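Local coordinates for putative DNA binding protein (Bacteroides thetaiotaomicron VPI-5482, PDB 3HTN) that binds metal ions through a PCC domain and may act as a DNA-binding protein, at residues I52-L57 with T71-M76. Sequence-based numbering, arbitrary orientation. Where two conformers were deposited one is given.
Sequences IGELTL and TFREQM
The F72 ring meets L55 O at its edge, near the ring plane, while L57 CD1 comes up obliquely to CE1 (4.1 Å). L108 of the same chain and Y105 of a neighbouring subunit also pack on it. The pair belongs to the β-hairpin of strands 54-60 and 67-72 at the border of the PCC-domain sheet, and illustrates how two antiparallel ladders can be joined across a corner. L55 and F72 form a hydrogen-bonded pair, F72 N reaching L55 O at 2.8 Å; I52 and M76 form another, I52 N giving a nearly straight bond (169°) to M76 O. Between them the register slips by one residue where the chain turns at G53, and only a weak bond from E74 N to G53 O spans the shift. Selenomethionine M76 bridges this break: bent at chi3 (-79°), its chain carries CE back to L55 CB (3.6 Å), while its CB packs on I52 CG1. The Q75 amide folds back beside I52 O, and its OE1 accepts a hydrogen bond from N118. Replacing Q75 by alanine removes the amide, and would probably deprive N118 ND2 of this acceptor and leave the I52 carbonyl less covered. On the face bearing T56 and T71, beyond the break, both hydroxyls lie anti to their own carbonyl carbons, which brings T56 OG1 within 2.8 Å of T71 OG1 in a hydrogen bond.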
loop_
_atom_site.group_PDB
_atom_site.type_symbol
_atom_site.label_atom_id
_atom_site.label_comp_id
_atom_site.label_asym_id
_atom_site.label_seq_id
_atom_site.Cartn_x
_atom_site.Cartn_y
_atom_site.Cartn_z
ATOM N N ILE A 52 -9.909 2.143 -13.666
ATOM C CA ILE A 52 -11.012 1.215 -13.865
ATOM C C ILE A 52 -12.305 1.953 -14.184
ATOM O O ILE A 52 -12.460 3.132 -13.901
ATOM C CB ILE A 52 -11.245 0.316 -12.634
ATOM C CG1 ILE A 52 -11.586 1.144 -11.399
ATOM C CG2 ILE A 52 -10.018 -0.555 -12.361
ATOM C CD1 ILE A 52 -11.911 0.339 -10.174
ATOM N N GLY A 53 -13.213 1.226 -14.821
ATOM C CA GLY A 53 -14.557 1.707 -15.154
ATOM C C GLY A 53 -15.700 1.031 -14.438
ATOM O O GLY A 53 -16.871 1.431 -14.606
ATOM N N GLU A 54 -15.373 0.032 -13.617
ATOM C CA GLU A 54 -16.363 -0.687 -12.826
ATOM C C GLU A 54 -15.630 -1.336 -11.661
ATOM O O GLU A 54 -14.507 -1.802 -11.820
ATOM C CB GLU A 54 -17.106 -1.719 -13.677
ATOM C CG GLU A 54 -18.335 -2.297 -12.997
ATOM C CD GLU A 54 -19.320 -2.904 -13.975
ATOM O OE1 GLU A 54 -19.614 -2.260 -15.018
ATOM O OE2 GLU A 54 -19.814 -4.020 -13.691
ATOM N N LEU A 55 -16.261 -1.340 -10.490
ATOM C CA LEU A 55 -15.686 -1.892 -9.272
ATOM C C LEU A 55 -16.742 -2.573 -8.461
ATOM O O LEU A 55 -17.819 -2.012 -8.303
ATOM C CB LEU A 55 -15.161 -0.747 -8.408
ATOM C CG LEU A 55 -14.565 -1.089 -7.044
ATOM C CD1 LEU A 55 -13.294 -1.946 -7.168
ATOM C CD2 LEU A 55 -14.305 0.168 -6.238
ATOM N N THR A 56 -16.429 -3.746 -7.924
ATOM C CA THR A 56 -17.324 -4.392 -6.976
ATOM C C THR A 56 -16.544 -4.643 -5.689
ATOM O O THR A 56 -15.505 -5.315 -5.701
ATOM C CB THR A 56 -17.912 -5.698 -7.481
ATOM O OG1 THR A 56 -18.555 -5.456 -8.737
ATOM C CG2 THR A 56 -18.950 -6.240 -6.477
ATOM N N LEU A 57 -17.088 -4.123 -4.586
ATOM C CA LEU A 57 -16.574 -4.331 -3.235
ATOM C C LEU A 57 -17.551 -5.126 -2.424
ATOM O O LEU A 57 -18.750 -5.078 -2.692
ATOM C CB LEU A 57 -16.329 -2.994 -2.543
ATOM C CG LEU A 57 -15.405 -2.000 -3.243
ATOM C CD1 LEU A 57 -15.388 -0.659 -2.491
ATOM C CD2 LEU A 57 -13.983 -2.589 -3.448
ATOM N N THR A 71 -21.498 -2.472 -6.524
ATOM C CA THR A 71 -20.868 -2.260 -7.809
ATOM C C THR A 71 -21.011 -0.809 -8.182
ATOM O O THR A 71 -22.102 -0.279 -8.258
ATOM C CB THR A 71 -21.465 -3.150 -8.895
ATOM O OG1 THR A 71 -21.233 -4.519 -8.544
ATOM C CG2 THR A 71 -20.853 -2.841 -10.289
ATOM N N PHE A 72 -19.867 -0.170 -8.410
ATOM C CA PHE A 72 -19.797 1.205 -8.891
ATOM C C PHE A 72 -19.512 1.184 -10.364
ATOM O O PHE A 72 -18.677 0.415 -10.813
ATOM C CB PHE A 72 -18.685 1.934 -8.142
ATOM C CG PHE A 72 -18.884 1.971 -6.662
ATOM C CD1 PHE A 72 -18.438 0.907 -5.863
ATOM C CD2 PHE A 72 -19.494 3.055 -6.063
ATOM C CE1 PHE A 72 -18.628 0.907 -4.503
ATOM C CE2 PHE A 72 -19.688 3.068 -4.672
ATOM C CZ PHE A 72 -19.240 1.973 -3.910
ATOM N N ARG A 73 -20.224 2.009 -11.129
ATOM C CA ARG A 73 -20.110 2.063 -12.570
ATOM C C ARG A 73 -19.790 3.482 -12.985
ATOM O O ARG A 73 -20.662 4.286 -13.279
ATOM C CB ARG A 73 -21.412 1.572 -13.176
ATOM C CG ARG A 73 -21.616 0.102 -12.844
ATOM C CD ARG A 73 -22.769 -0.466 -13.589
ATOM N NE ARG A 73 -24.027 0.015 -13.030
ATOM C CZ ARG A 73 -25.221 -0.235 -13.558
ATOM N NH1 ARG A 73 -25.351 -1.005 -14.625
ATOM N NH2 ARG A 73 -26.303 0.261 -12.998
ATOM N N GLU A 74 -18.498 3.770 -12.951
ATOM C CA GLU A 74 -17.941 5.095 -13.176
ATOM C C GLU A 74 -16.438 4.964 -13.332
ATOM O O GLU A 74 -15.869 3.929 -12.979
ATOM C CB GLU A 74 -18.269 5.985 -11.966
ATOM C CG GLU A 74 -17.636 5.525 -10.673
ATOM C CD GLU A 74 -18.168 6.249 -9.500
ATOM O OE1 GLU A 74 -19.243 5.858 -9.021
ATOM O OE2 GLU A 74 -17.535 7.218 -9.039
ATOM N N GLN A 75 -15.789 6.023 -13.773
ATOM C CA GLN A 75 -14.352 6.012 -13.927
ATOM C C GLN A 75 -13.720 6.227 -12.549
ATOM O O GLN A 75 -14.151 7.101 -11.783
ATOM C CB GLN A 75 -13.885 7.086 -14.907
ATOM C CG GLN A 75 -12.435 7.029 -15.225
ATOM C CD GLN A 75 -12.022 5.779 -15.989
ATOM O OE1 GLN A 75 -12.858 5.106 -16.592
ATOM N NE2 GLN A 75 -10.727 5.504 -16.030
HETATM N N MSE A 76 -12.747 5.400 -12.206
HETATM C CA MSE A 76 -12.056 5.519 -10.937
HETATM C C MSE A 76 -10.579 5.242 -11.123
HETATM O O MSE A 76 -10.201 4.431 -11.969
HETATM C CB MSE A 76 -12.606 4.495 -9.904
HETATM C CG MSE A 76 -14.036 4.772 -9.498
HETATM SE SE MSE A 76 -14.930 3.297 -8.654
HETATM C CE MSE A 76 -15.335 2.288 -10.331
#